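Succinate dehydrogenase (Membrane anchor subunit) (Mycolicibacterium smegmatis, PDB 7D6V) serves as the membrane-anchor subunit of succinate dehydrogenase, holding a [2Fe-2S] cluster and binding ubiquinone-1, and probably helps pass electrons from succinate to quinone. Local coordinates at residues C[65-70]-C[83-88]; C[167-172]-C[197-202]; C[175-180]-C[191-196]. All coordinates share one frame; numbering follows the deposited sequence.

Interaction 1: residues C[65-70]-C[83-88]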
ATOM      1  N   HIS C  65     -24.665  42.113  35.609  1.00 16.88           N
ATOM      2  CA  HIS C  65     -23.676  41.176  36.135  1.00 16.88           C
ATOM      3  C   HIS C  65     -22.867  40.529  35.013  1.00 16.88           C
ATOM      4  O   HIS C  65     -22.738  39.308  34.931  1.00 16.88           O
ATOM      5  CB  HIS C  65     -24.349  40.120  37.013  1.00 16.88           C
ATOM      6  CG  HIS C  65     -24.713  40.612  38.379  1.00 16.88           C
ATOM      7  ND1 HIS C  65     -25.817  41.399  38.616  1.00 16.88           N
ATOM      8  CD2 HIS C  65     -24.131  40.412  39.583  1.00 16.88           C
ATOM      9  CE1 HIS C  65     -25.893  41.674  39.904  1.00 16.88           C
ATOM     10  NE2 HIS C  65     -24.882  41.085  40.515  1.00 16.88           N
ATOM     11  N   TYR C  66     -22.314  41.365  34.143  1.00 16.16           N
ATOM     12  CA  TYR C  66     -21.477  40.909  33.045  1.00 16.16           C
ATOM     13  C   TYR C  66     -20.020  41.058  33.443  1.00 16.16           C
ATOM     14  O   TYR C  66     -19.602  42.135  33.877  1.00 16.16           O
ATOM     15  CB  TYR C  66     -21.743  41.710  31.771  1.00 16.16           C
ATOM     16  CG  TYR C  66     -23.068  41.450  31.109  1.00 16.16           C
ATOM     17  CD1 TYR C  66     -23.717  40.236  31.254  1.00 16.16           C
ATOM     18  CD2 TYR C  66     -23.662  42.419  30.319  1.00 16.16           C
ATOM     19  CE1 TYR C  66     -24.929  40.002  30.640  1.00 16.16           C
ATOM     20  CE2 TYR C  66     -24.869  42.194  29.700  1.00 16.16           C
ATOM     21  CZ  TYR C  66     -25.497  40.986  29.862  1.00 16.16           C
ATOM     22  OH  TYR C  66     -26.702  40.762  29.246  1.00 16.16           O
ATOM     23  N   LEU C  67     -19.249  39.988  33.287  1.00 16.30           N
ATOM     24  CA  LEU C  67     -17.836  39.992  33.631  1.00 16.30           C
ATOM     25  C   LEU C  67     -17.038  39.403  32.481  1.00 16.30           C
ATOM     26  O   LEU C  67     -17.355  38.315  31.991  1.00 16.30           O
ATOM     27  CB  LEU C  67     -17.573  39.207  34.916  1.00 16.30           C
ATOM     28  CG  LEU C  67     -16.126  39.185  35.402  1.00 16.30           C
ATOM     29  CD1 LEU C  67     -15.648  40.586  35.731  1.00 16.30           C
ATOM     30  CD2 LEU C  67     -15.997  38.280  36.603  1.00 16.30           C
ATOM     31  N   THR C  68     -16.013  40.125  32.052  1.00 16.48           N
ATOM     32  CA  THR C  68     -15.146  39.642  30.992  1.00 16.48           C
ATOM     33  C   THR C  68     -14.393  38.395  31.450  1.00 16.48           C
ATOM     34  O   THR C  68     -13.949  38.327  32.602  1.00 16.48           O
ATOM     35  CB  THR C  68     -14.151  40.730  30.588  1.00 16.48           C
ATOM     36  OG1 THR C  68     -14.861  41.896  30.159  1.00 16.48           O
ATOM     37  CG2 THR C  68     -13.285  40.252  29.465  1.00 16.48           C
ATOM     38  N   PRO C  69     -14.237  37.389  30.586  1.00 17.04           N
ATOM     39  CA  PRO C  69     -13.394  36.238  30.945  1.00 17.04           C
ATOM     40  C   PRO C  69     -11.942  36.598  31.202  1.00 17.04           C
ATOM     41  O   PRO C  69     -11.261  35.864  31.928  1.00 17.04           O
ATOM     42  CB  PRO C  69     -13.531  35.311  29.731  1.00 17.04           C
ATOM     43  CG  PRO C  69     -14.797  35.714  29.084  1.00 17.04           C
ATOM     44  CD  PRO C  69     -14.951  37.178  29.317  1.00 17.04           C
ATOM     45  N   PHE C  70     -11.441  37.693  30.630  1.00 17.28           N
ATOM     46  CA  PHE C  70     -10.074  38.124  30.891  1.00 17.28           C
ATOM     47  C   PHE C  70      -9.899  38.706  32.287  1.00 17.28           C
ATOM     48  O   PHE C  70      -8.760  38.950  32.698  1.00 17.28           O
ATOM     49  CB  PHE C  70      -9.631  39.140  29.836  1.00 17.28           C
ATOM     50  CG  PHE C  70      -9.230  38.519  28.527  1.00 17.28           C
ATOM     51  CD1 PHE C  70      -9.635  39.069  27.330  1.00 17.28           C
ATOM     52  CD2 PHE C  70      -8.442  37.386  28.498  1.00 17.28           C
ATOM     53  CE1 PHE C  70      -9.272  38.505  26.130  1.00 17.28           C
ATOM     54  CE2 PHE C  70      -8.073  36.815  27.297  1.00 17.28           C
ATOM     55  CZ  PHE C  70      -8.491  37.377  26.113  1.00 17.28           C
ATOM     56  N   SER C  83     -18.045  42.053  41.541  1.00 20.63           N
ATOM     57  CA  SER C  83     -17.268  41.268  40.591  1.00 20.63           C
ATOM     58  C   SER C  83     -16.602  40.056  41.225  1.00 20.63           C
ATOM     59  O   SER C  83     -16.231  39.124  40.507  1.00 20.63           O
ATOM     60  CB  SER C  83     -16.198  42.140  39.939  1.00 20.63           C
ATOM     61  OG  SER C  83     -16.778  43.243  39.278  1.00 20.63           O
ATOM     62  N   SER C  84     -16.445  40.045  42.544  1.00 22.44           N
ATOM     63  CA  SER C  84     -15.779  38.947  43.239  1.00 22.44           C
ATOM     64  C   SER C  84     -16.825  37.898  43.590  1.00 22.44           C
ATOM     65  O   SER C  84     -17.574  38.047  44.556  1.00 22.44           O
ATOM     66  CB  SER C  84     -15.056  39.457  44.478  1.00 22.44           C
ATOM     67  OG  SER C  84     -13.984  40.303  44.112  1.00 22.44           O
ATOM     68  N   HIS C  85     -16.875  36.832  42.798  1.00 21.59           N
ATOM     69  CA  HIS C  85     -17.827  35.754  43.014  1.00 21.59           C
ATOM     70  C   HIS C  85     -17.296  34.664  43.929  1.00 21.59           C
ATOM     71  O   HIS C  85     -18.081  33.831  44.392  1.00 21.59           O
ATOM     72  CB  HIS C  85     -18.239  35.151  41.671  1.00 21.59           C
ATOM     73  CG  HIS C  85     -18.831  36.150  40.730  1.00 21.59           C
ATOM     74  ND1 HIS C  85     -18.693  36.061  39.362  1.00 21.59           N
ATOM     75  CD2 HIS C  85     -19.555  37.268  40.963  1.00 21.59           C
ATOM     76  CE1 HIS C  85     -19.314  37.079  38.794  1.00 21.59           C
ATOM     77  NE2 HIS C  85     -19.845  37.827  39.744  1.00 21.59           N
ATOM     78  N   PHE C  86     -15.994  34.652  44.202  1.00 22.18           N
ATOM     79  CA  PHE C  86     -15.380  33.681  45.096  1.00 22.18           C
ATOM     80  C   PHE C  86     -14.660  34.374  46.246  1.00 22.18           C
ATOM     81  O   PHE C  86     -13.677  33.856  46.776  1.00 22.18           O
ATOM     82  CB  PHE C  86     -14.426  32.770  44.327  1.00 22.18           C
ATOM     83  CG  PHE C  86     -14.978  32.295  43.018  1.00 22.18           C
ATOM     84  CD1 PHE C  86     -14.640  32.931  41.838  1.00 22.18           C
ATOM     85  CD2 PHE C  86     -15.851  31.225  42.966  1.00 22.18           C
ATOM     86  CE1 PHE C  86     -15.154  32.501  40.633  1.00 22.18           C
ATOM     87  CE2 PHE C  86     -16.367  30.793  41.763  1.00 22.18           C
ATOM     88  CZ  PHE C  86     -16.018  31.431  40.598  1.00 22.18           C
ATOM     89  N   GLY C  87     -15.143  35.547  46.638  1.00 24.14           N
ATOM     90  CA  GLY C  87     -14.554  36.302  47.723  1.00 24.14           C
ATOM     91  C   GLY C  87     -13.416  37.196  47.266  1.00 24.14           C
ATOM     92  O   GLY C  87     -12.900  37.098  46.152  1.00 24.14           O
ATOM     93  N   GLN C  88     -13.024  38.096  48.163  1.00 25.83           N
ATOM     94  CA  GLN C  88     -11.895  38.991  47.951  1.00 25.83           C
ATOM     95  C   GLN C  88     -10.762  38.554  48.868  1.00 25.83           C
ATOM     96  O   GLN C  88     -10.939  38.484  50.088  1.00 25.83           O
ATOM     97  CB  GLN C  88     -12.292  40.441  48.218  1.00 25.83           C
ATOM     98  CG  GLN C  88     -13.165  41.033  47.130  1.00 25.83           C
ATOM     99  CD  GLN C  88     -13.781  42.351  47.521  1.00 25.83           C
ATOM    100  OE1 GLN C  88     -14.115  42.575  48.682  1.00 25.83           O
ATOM    101  NE2 GLN C  88     -13.943  43.236  46.547  1.00 25.83           N
TER
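Leu67 reaches across to the 83-88 loop with a single methyl, CD2, which serves two partners at once. It lies 4.0 Å from the carbonyl oxygen O of Ser83 and 4.2 Å from the ring atom CE1 of His85, whose side chain comes from the opposite direction. The approach to the imidazole is oblique, and the contact is one of van der Waals packing. The Leu67 branch is carried outward by a first torsion that sets CG trans to the backbone nitrogen (chi1 -178°).

Within the loop, the chain folds back so that Ser83 O sits over the centre of the His85 imidazole, 3.8 Å above its plane. The methyl of Leu67 therefore meets a carbonyl and a ring that are already packed on each other.

Leu67 belongs to a two-stranded antiparallel hairpin, 60-61 with 66-67, which carries a G1 beta bulge: His65 and Tyr66 together face Val61, and His65 adopts the left-handed backbone conformation (phi 57°, psi 52°) expected at the first bulge position. Thr68 extends the pairing by backbone hydrogen bonds with Tyr59, while the side chains of Leu67 and Ser83 both pack against Trp60.

A second shell fixes the loop. The hydroxyl of Ser83 bonds to Ala80 O and that of Ser84 to Cys74 O, tying the turn to the chain before it. His85 ND1 makes a weak hydrogen bond to Asp172 OD1 on helix 155-175, and the side chain of Leu67 also touches Asp172.

Interaction 2: residues C[167-172]-C[197-202]; sequences LVNTYD and ILLWVY
Thr170 and Trp200 supply the polar link between two helices. The indole NE1 donates to Thr170 OG1 at 2.8 Å, with an N-H...O angle of 147°; the hydroxyl lies at the indole's edge, 19° out of the ring plane, and the two side chains meet at roughly a right angle. The threonine's first torsion keeps OG1 beside its own backbone nitrogen, where it also bonds to Ser166 O one turn earlier. Because a carbonyl can only accept, the hydroxyl probably gives its proton to Ser166 O and accepts from the indole, which would hold the hydroxyl's orientation.

Apolar packing continues along the same indole. Leu167 sits beyond the far end of the ring system, with CD2 3.8 Å from Trp200 CZ2, while CG of Leu167 lies 4.1 Å from Trp200 CH2. Thus one tryptophan spans nearly a full helical turn, taking a hydroxyl at its nitrogen and a leucine at its far end.

A looser mixed contact lies beside them. Asn169 ND2 approaches Leu199 CD1 at 4.1 Å, and the other end of the amide, OD1, has a weak hydrogen bond to Ser72 OG.

The segment axes approach to 10.4 Å and run nearly antiparallel, at 165°, a spacing bridged here by a long aromatic side chain. This is a helical hairpin of 155-175 and 188-204, two successive helices of the membrane anchor; on another side of the second, Tyr202 touches the [2Fe-2S] cluster and lies almost parallel to the ring of His240.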
ATOM      1  N   LEU C 167     -14.983  25.762  34.452  1.00 13.79           N
ATOM      2  CA  LEU C 167     -16.073  25.741  35.426  1.00 13.79           C
ATOM      3  C   LEU C 167     -16.317  27.130  36.011  1.00 13.79           C
ATOM      4  O   LEU C 167     -17.468  27.541  36.207  1.00 13.79           O
ATOM      5  CB  LEU C 167     -15.771  24.734  36.532  1.00 13.79           C
ATOM      6  CG  LEU C 167     -15.876  23.271  36.110  1.00 13.79           C
ATOM      7  CD1 LEU C 167     -15.287  22.361  37.171  1.00 13.79           C
ATOM      8  CD2 LEU C 167     -17.318  22.908  35.832  1.00 13.79           C
ATOM      9  N   VAL C 168     -15.243  27.865  36.295  1.00 15.46           N
ATOM     10  CA  VAL C 168     -15.396  29.223  36.822  1.00 15.46           C
ATOM     11  C   VAL C 168     -16.103  30.120  35.807  1.00 15.46           C
ATOM     12  O   VAL C 168     -17.008  30.894  36.153  1.00 15.46           O
ATOM     13  CB  VAL C 168     -14.025  29.792  37.228  1.00 15.46           C
ATOM     14  CG1 VAL C 168     -14.086  31.301  37.353  1.00 15.46           C
ATOM     15  CG2 VAL C 168     -13.566  29.168  38.527  1.00 15.46           C
ATOM     16  N   ASN C 169     -15.707  30.024  34.537  1.00 15.65           N
ATOM     17  CA  ASN C 169     -16.357  30.806  33.491  1.00 15.65           C
ATOM     18  C   ASN C 169     -17.813  30.401  33.298  1.00 15.65           C
ATOM     19  O   ASN C 169     -18.653  31.249  32.983  1.00 15.65           O
ATOM     20  CB  ASN C 169     -15.589  30.668  32.179  1.00 15.65           C
ATOM     21  CG  ASN C 169     -14.245  31.354  32.221  1.00 15.65           C
ATOM     22  OD1 ASN C 169     -14.030  32.269  33.011  1.00 15.65           O
ATOM     23  ND2 ASN C 169     -13.329  30.914  31.371  1.00 15.65           N
ATOM     24  N   THR C 170     -18.128  29.116  33.461  1.00 15.22           N
ATOM     25  CA  THR C 170     -19.516  28.679  33.391  1.00 15.22           C
ATOM     26  C   THR C 170     -20.336  29.292  34.516  1.00 15.22           C
ATOM     27  O   THR C 170     -21.479  29.712  34.305  1.00 15.22           O
ATOM     28  CB  THR C 170     -19.587  27.156  33.444  1.00 15.22           C
ATOM     29  OG1 THR C 170     -18.589  26.608  32.579  1.00 15.22           O
ATOM     30  CG2 THR C 170     -20.952  26.673  32.997  1.00 15.22           C
ATOM     31  N   TYR C 171     -19.768  29.350  35.720  1.00 16.19           N
ATOM     32  CA  TYR C 171     -20.459  30.020  36.816  1.00 16.19           C
ATOM     33  C   TYR C 171     -20.701  31.488  36.491  1.00 16.19           C
ATOM     34  O   TYR C 171     -21.790  32.021  36.742  1.00 16.19           O
ATOM     35  CB  TYR C 171     -19.656  29.879  38.108  1.00 16.19           C
ATOM     36  CG  TYR C 171     -20.281  30.593  39.279  1.00 16.19           C
ATOM     37  CD1 TYR C 171     -21.268  29.989  40.037  1.00 16.19           C
ATOM     38  CD2 TYR C 171     -19.892  31.879  39.620  1.00 16.19           C
ATOM     39  CE1 TYR C 171     -21.846  30.640  41.101  1.00 16.19           C
ATOM     40  CE2 TYR C 171     -20.466  32.537  40.680  1.00 16.19           C
ATOM     41  CZ  TYR C 171     -21.441  31.913  41.418  1.00 16.19           C
ATOM     42  OH  TYR C 171     -22.012  32.572  42.480  1.00 16.19           O
ATOM     43  N   ASP C 172     -19.688  32.158  35.936  1.00 17.42           N
ATOM     44  CA  ASP C 172     -19.838  33.557  35.542  1.00 17.42           C
ATOM     45  C   ASP C 172     -20.971  33.729  34.537  1.00 17.42           C
ATOM     46  O   ASP C 172     -21.826  34.612  34.686  1.00 17.42           O
ATOM     47  CB  ASP C 172     -18.525  34.071  34.955  1.00 17.42           C
ATOM     48  CG  ASP C 172     -17.569  34.559  36.012  1.00 17.42           C
ATOM     49  OD1 ASP C 172     -18.023  35.224  36.961  1.00 17.42           O
ATOM     50  OD2 ASP C 172     -16.360  34.275  35.900  1.00 17.42           O
ATOM     51  N   ILE C 197     -19.588  27.992  25.810  1.00 13.42           N
ATOM     52  CA  ILE C 197     -19.812  26.721  25.127  1.00 13.42           C
ATOM     53  C   ILE C 197     -18.639  26.388  24.214  1.00 13.42           C
ATOM     54  O   ILE C 197     -18.152  25.250  24.190  1.00 13.42           O
ATOM     55  CB  ILE C 197     -21.142  26.762  24.353  1.00 13.42           C
ATOM     56  CG1 ILE C 197     -22.323  26.770  25.320  1.00 13.42           C
ATOM     57  CG2 ILE C 197     -21.250  25.585  23.400  1.00 13.42           C
ATOM     58  CD1 ILE C 197     -23.646  27.067  24.655  1.00 13.42           C
ATOM     59  N   LEU C 198     -18.161  27.371  23.450  1.00 12.79           N
ATOM     60  CA  LEU C 198     -17.056  27.112  22.533  1.00 12.79           C
ATOM     61  C   LEU C 198     -15.763  26.824  23.285  1.00 12.79           C
ATOM     62  O   LEU C 198     -14.951  26.001  22.845  1.00 12.79           O
ATOM     63  CB  LEU C 198     -16.888  28.291  21.579  1.00 12.79           C
ATOM     64  CG  LEU C 198     -17.944  28.324  20.474  1.00 12.79           C
ATOM     65  CD1 LEU C 198     -17.878  29.619  19.695  1.00 12.79           C
ATOM     66  CD2 LEU C 198     -17.781  27.134  19.551  1.00 12.79           C
ATOM     67  N   LEU C 199     -15.555  27.486  24.426  1.00 12.38           N
ATOM     68  CA  LEU C 199     -14.400  27.178  25.261  1.00 12.38           C
ATOM     69  C   LEU C 199     -14.469  25.752  25.782  1.00 12.38           C
ATOM     70  O   LEU C 199     -13.453  25.054  25.836  1.00 12.38           O
ATOM     71  CB  LEU C 199     -14.308  28.163  26.423  1.00 12.38           C
ATOM     72  CG  LEU C 199     -13.779  29.559  26.106  1.00 12.38           C
ATOM     73  CD1 LEU C 199     -13.805  30.420  27.353  1.00 12.38           C
ATOM     74  CD2 LEU C 199     -12.378  29.482  25.536  1.00 12.38           C
ATOM     75  N   TRP C 200     -15.660  25.306  26.181  1.00 12.19           N
ATOM     76  CA  TRP C 200     -15.817  23.920  26.608  1.00 12.19           C
ATOM     77  C   TRP C 200     -15.507  22.956  25.472  1.00 12.19           C
ATOM     78  O   TRP C 200     -14.869  21.920  25.685  1.00 12.19           O
ATOM     79  CB  TRP C 200     -17.231  23.683  27.132  1.00 12.19           C
ATOM     80  CG  TRP C 200     -17.387  23.918  28.595  1.00 12.19           C
ATOM     81  CD1 TRP C 200     -18.241  24.789  29.192  1.00 12.19           C
ATOM     82  CD2 TRP C 200     -16.684  23.256  29.652  1.00 12.19           C
ATOM     83  NE1 TRP C 200     -18.111  24.723  30.554  1.00 12.19           N
ATOM     84  CE2 TRP C 200     -17.162  23.787  30.864  1.00 12.19           C
ATOM     85  CE3 TRP C 200     -15.696  22.269  29.693  1.00 12.19           C
ATOM     86  CZ2 TRP C 200     -16.687  23.365  32.100  1.00 12.19           C
ATOM     87  CZ3 TRP C 200     -15.225  21.856  30.920  1.00 12.19           C
ATOM     88  CH2 TRP C 200     -15.720  22.402  32.107  1.00 12.19           C
ATOM     89  N   VAL C 201     -15.960  23.274  24.260  1.00 11.71           N
ATOM     90  CA  VAL C 201     -15.678  22.413  23.112  1.00 11.71           C
ATOM     91  C   VAL C 201     -14.175  22.316  22.876  1.00 11.71           C
ATOM     92  O   VAL C 201     -13.627  21.228  22.662  1.00 11.71           O
ATOM     93  CB  VAL C 201     -16.414  22.926  21.863  1.00 11.71           C
ATOM     94  CG1 VAL C 201     -16.003  22.129  20.640  1.00 11.71           C
ATOM     95  CG2 VAL C 201     -17.911  22.847  22.065  1.00 11.71           C
ATOM     96  N   TYR C 202     -13.485  23.458  22.921  1.00 11.71           N
ATOM     97  CA  TYR C 202     -12.040  23.458  22.715  1.00 11.71           C
ATOM     98  C   TYR C 202     -11.318  22.681  23.809  1.00 11.71           C
ATOM     99  O   TYR C 202     -10.374  21.934  23.531  1.00 11.71           O
ATOM    100  CB  TYR C 202     -11.521  24.892  22.648  1.00 11.71           C
ATOM    101  CG  TYR C 202     -10.016  24.988  22.683  1.00 11.71           C
ATOM    102  CD1 TYR C 202      -9.246  24.489  21.643  1.00 11.71           C
ATOM    103  CD2 TYR C 202      -9.365  25.571  23.758  1.00 11.71           C
ATOM    104  CE1 TYR C 202      -7.872  24.572  21.673  1.00 11.71           C
ATOM    105  CE2 TYR C 202      -7.995  25.657  23.795  1.00 11.71           C
ATOM    106  CZ  TYR C 202      -7.253  25.158  22.751  1.00 11.71           C
ATOM    107  OH  TYR C 202      -5.883  25.248  22.788  1.00 11.71           O
TER

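Interaction 3: residues C[175-180]-C[191-196]; sequences TAFHSP and ILTGNV
Ala176 and Leu192 form the close, buried half of this contact, while Phe177 and Thr193 make up its looser, partly exposed half. In the first pair the methyl CB of Ala176 meets CD1 of Leu192 at 3.7 Å. Both side chains leave the backbone toward the opposite segment, and both also rest against Tyr66.

The second pair is less intimate. Phe177 starts off along the contact, and its ring comes nearer only at the far end, where CE2 lies 3.9 Å from Thr193 OG1. The threonine approaches the ring obliquely, its side chain running at about a right angle to that of Phe177. Its hydroxyl is engaged within its own helix, bonded to Asn189 O one turn back, leaving the phenyl with a van der Waals neighbour.

An inverse gamma turn is centred on Phe177. His178 N bonds to Ala176 O at 2.7 Å, and Asn189 ND2 bonds to the same carbonyl, so the turn is tied directly to the start of helix 188-204.

The 175-180 segment starts on the last residue of helix 155-175, leaves it as a loop and lies over the first turns of helix 188-204. Strand 66-67 packs beside Ala176 and Leu192, the His178 ring meets His65 edge-to-face, and Leu192 also reaches Thr254 of helix 240-264.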
ATOM      1  N   THR C 175     -24.411  33.269  36.191  1.00 16.82           N
ATOM      2  CA  THR C 175     -24.829  34.411  36.997  1.00 16.82           C
ATOM      3  C   THR C 175     -25.018  35.677  36.174  1.00 16.82           C
ATOM      4  O   THR C 175     -25.584  36.647  36.685  1.00 16.82           O
ATOM      5  CB  THR C 175     -23.827  34.671  38.120  1.00 16.82           C
ATOM      6  OG1 THR C 175     -22.557  35.026  37.560  1.00 16.82           O
ATOM      7  CG2 THR C 175     -23.665  33.436  38.979  1.00 16.82           C
ATOM      8  N   ALA C 176     -24.566  35.693  34.918  1.00 16.60           N
ATOM      9  CA  ALA C 176     -24.782  36.855  34.066  1.00 16.60           C
ATOM     10  C   ALA C 176     -26.251  37.085  33.729  1.00 16.60           C
ATOM     11  O   ALA C 176     -26.602  38.183  33.289  1.00 16.60           O
ATOM     12  CB  ALA C 176     -23.976  36.714  32.778  1.00 16.60           C
ATOM     13  N   PHE C 177     -27.115  36.086  33.914  1.00 16.61           N
ATOM     14  CA  PHE C 177     -28.535  36.211  33.576  1.00 16.61           C
ATOM     15  C   PHE C 177     -29.247  37.042  34.645  1.00 16.61           C
ATOM     16  O   PHE C 177     -30.082  36.562  35.412  1.00 16.61           O
ATOM     17  CB  PHE C 177     -29.175  34.840  33.428  1.00 16.61           C
ATOM     18  CG  PHE C 177     -28.944  34.208  32.094  1.00 16.61           C
ATOM     19  CD1 PHE C 177     -29.787  34.479  31.034  1.00 16.61           C
ATOM     20  CD2 PHE C 177     -27.889  33.338  31.897  1.00 16.61           C
ATOM     21  CE1 PHE C 177     -29.581  33.901  29.803  1.00 16.61           C
ATOM     22  CE2 PHE C 177     -27.677  32.756  30.670  1.00 16.61           C
ATOM     23  CZ  PHE C 177     -28.524  33.037  29.621  1.00 16.61           C
ATOM     24  N   HIS C 178     -28.916  38.328  34.667  1.00 18.35           N
ATOM     25  CA  HIS C 178     -29.407  39.225  35.696  1.00 18.35           C
ATOM     26  C   HIS C 178     -29.939  40.513  35.085  1.00 18.35           C
ATOM     27  O   HIS C 178     -29.549  40.923  33.991  1.00 18.35           O
ATOM     28  CB  HIS C 178     -28.315  39.555  36.721  1.00 18.35           C
ATOM     29  CG  HIS C 178     -28.844  40.157  37.983  1.00 18.35           C
ATOM     30  ND1 HIS C 178     -28.715  41.495  38.280  1.00 18.35           N
ATOM     31  CD2 HIS C 178     -29.520  39.605  39.017  1.00 18.35           C
ATOM     32  CE1 HIS C 178     -29.278  41.740  39.449  1.00 18.35           C
ATOM     33  NE2 HIS C 178     -29.776  40.611  39.916  1.00 18.35           N
ATOM     34  N   SER C 179     -30.850  41.134  35.824  1.00 20.62           N
ATOM     35  CA  SER C 179     -31.436  42.423  35.501  1.00 20.62           C
ATOM     36  C   SER C 179     -31.652  43.166  36.808  1.00 20.62           C
ATOM     37  O   SER C 179     -31.695  42.543  37.876  1.00 20.62           O
ATOM     38  CB  SER C 179     -32.762  42.256  34.744  1.00 20.62           C
ATOM     39  OG  SER C 179     -33.143  43.440  34.072  1.00 20.62           O
ATOM     40  N   PRO C 180     -31.793  44.490  36.769  1.00 21.42           N
ATOM     41  CA  PRO C 180     -32.101  45.225  38.007  1.00 21.42           C
ATOM     42  C   PRO C 180     -33.454  44.866  38.611  1.00 21.42           C
ATOM     43  O   PRO C 180     -33.870  45.472  39.602  1.00 21.42           O
ATOM     44  CB  PRO C 180     -32.062  46.699  37.581  1.00 21.42           C
ATOM     45  CG  PRO C 180     -31.480  46.741  36.232  1.00 21.42           C
ATOM     46  CD  PRO C 180     -31.314  45.366  35.687  1.00 21.42           C
ATOM     47  N   ILE C 191     -23.691  36.357  23.965  1.00 15.61           N
ATOM     48  CA  ILE C 191     -22.264  36.356  23.646  1.00 15.61           C
ATOM     49  C   ILE C 191     -21.483  35.541  24.673  1.00 15.61           C
ATOM     50  O   ILE C 191     -20.659  34.689  24.317  1.00 15.61           O
ATOM     51  CB  ILE C 191     -21.741  37.800  23.543  1.00 15.61           C
ATOM     52  CG1 ILE C 191     -22.523  38.557  22.472  1.00 15.61           C
ATOM     53  CG2 ILE C 191     -20.259  37.812  23.220  1.00 15.61           C
ATOM     54  CD1 ILE C 191     -22.199  40.016  22.394  1.00 15.61           C
ATOM     55  N   LEU C 192     -21.744  35.778  25.964  1.00 15.29           N
ATOM     56  CA  LEU C 192     -21.028  35.064  27.017  1.00 15.29           C
ATOM     57  C   LEU C 192     -21.289  33.565  26.959  1.00 15.29           C
ATOM     58  O   LEU C 192     -20.358  32.763  27.096  1.00 15.29           O
ATOM     59  CB  LEU C 192     -21.428  35.615  28.384  1.00 15.29           C
ATOM     60  CG  LEU C 192     -20.791  36.919  28.851  1.00 15.29           C
ATOM     61  CD1 LEU C 192     -21.566  37.498  30.016  1.00 15.29           C
ATOM     62  CD2 LEU C 192     -19.350  36.684  29.246  1.00 15.29           C
ATOM     63  N   THR C 193     -22.549  33.165  26.779  1.00 15.04           N
ATOM     64  CA  THR C 193     -22.890  31.750  26.759  1.00 15.04           C
ATOM     65  C   THR C 193     -22.281  31.054  25.552  1.00 15.04           C
ATOM     66  O   THR C 193     -21.776  29.931  25.670  1.00 15.04           O
ATOM     67  CB  THR C 193     -24.407  31.587  26.773  1.00 15.04           C
ATOM     68  OG1 THR C 193     -24.940  32.198  27.952  1.00 15.04           O
ATOM     69  CG2 THR C 193     -24.792  30.117  26.762  1.00 15.04           C
ATOM     70  N   GLY C 194     -22.312  31.700  24.386  1.00 14.09           N
ATOM     71  CA  GLY C 194     -21.653  31.122  23.230  1.00 14.09           C
ATOM     72  C   GLY C 194     -20.163  30.960  23.441  1.00 14.09           C
ATOM     73  O   GLY C 194     -19.583  29.930  23.085  1.00 14.09           O
ATOM     74  N   ASN C 195     -19.525  31.969  24.041  1.00 13.83           N
ATOM     75  CA  ASN C 195     -18.096  31.878  24.316  1.00 13.83           C
ATOM     76  C   ASN C 195     -17.791  30.736  25.276  1.00 13.83           C
ATOM     77  O   ASN C 195     -16.829  29.989  25.075  1.00 13.83           O
ATOM     78  CB  ASN C 195     -17.589  33.206  24.877  1.00 13.83           C
ATOM     79  CG  ASN C 195     -16.097  33.204  25.119  1.00 13.83           C
ATOM     80  OD1 ASN C 195     -15.310  32.956  24.210  1.00 13.83           O
ATOM     81  ND2 ASN C 195     -15.697  33.484  26.351  1.00 13.83           N
ATOM     82  N   VAL C 196     -18.603  30.583  26.322  1.00 14.02           N
ATOM     83  CA  VAL C 196     -18.384  29.515  27.292  1.00 14.02           C
ATOM     84  C   VAL C 196     -18.554  28.149  26.640  1.00 14.02           C
ATOM     85  O   VAL C 196     -17.758  27.229  26.874  1.00 14.02           O
ATOM     86  CB  VAL C 196     -19.325  29.695  28.498  1.00 14.02           C
ATOM     87  CG1 VAL C 196     -19.413  28.416  29.306  1.00 14.02           C
ATOM     88  CG2 VAL C 196     -18.839  30.833  29.366  1.00 14.02           C
TER

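How the interactions relate
The three interactions form one continuous region on the same side of the chain's centre, with centres about 11 to 14 Å apart. Interaction 1 comes first in sequence, joining the 60-67 beta hairpin to the long loop before helix 104-112. Interactions 2 and 3 follow and share helix 188-204: residues 167-172 and 197-202 meet along the helix pair 155-175 with 188-204, while 175-180 and 191-196, which fall between them in sequence, pack near its turn. Val196 touches Thr170, so the latter two merge; Ala176 and Asp172 each meet the beta hairpin of interaction 1. The contacts thus join the loops at one end of the helices to the helical bundle that holds the [2Fe-2S] cluster.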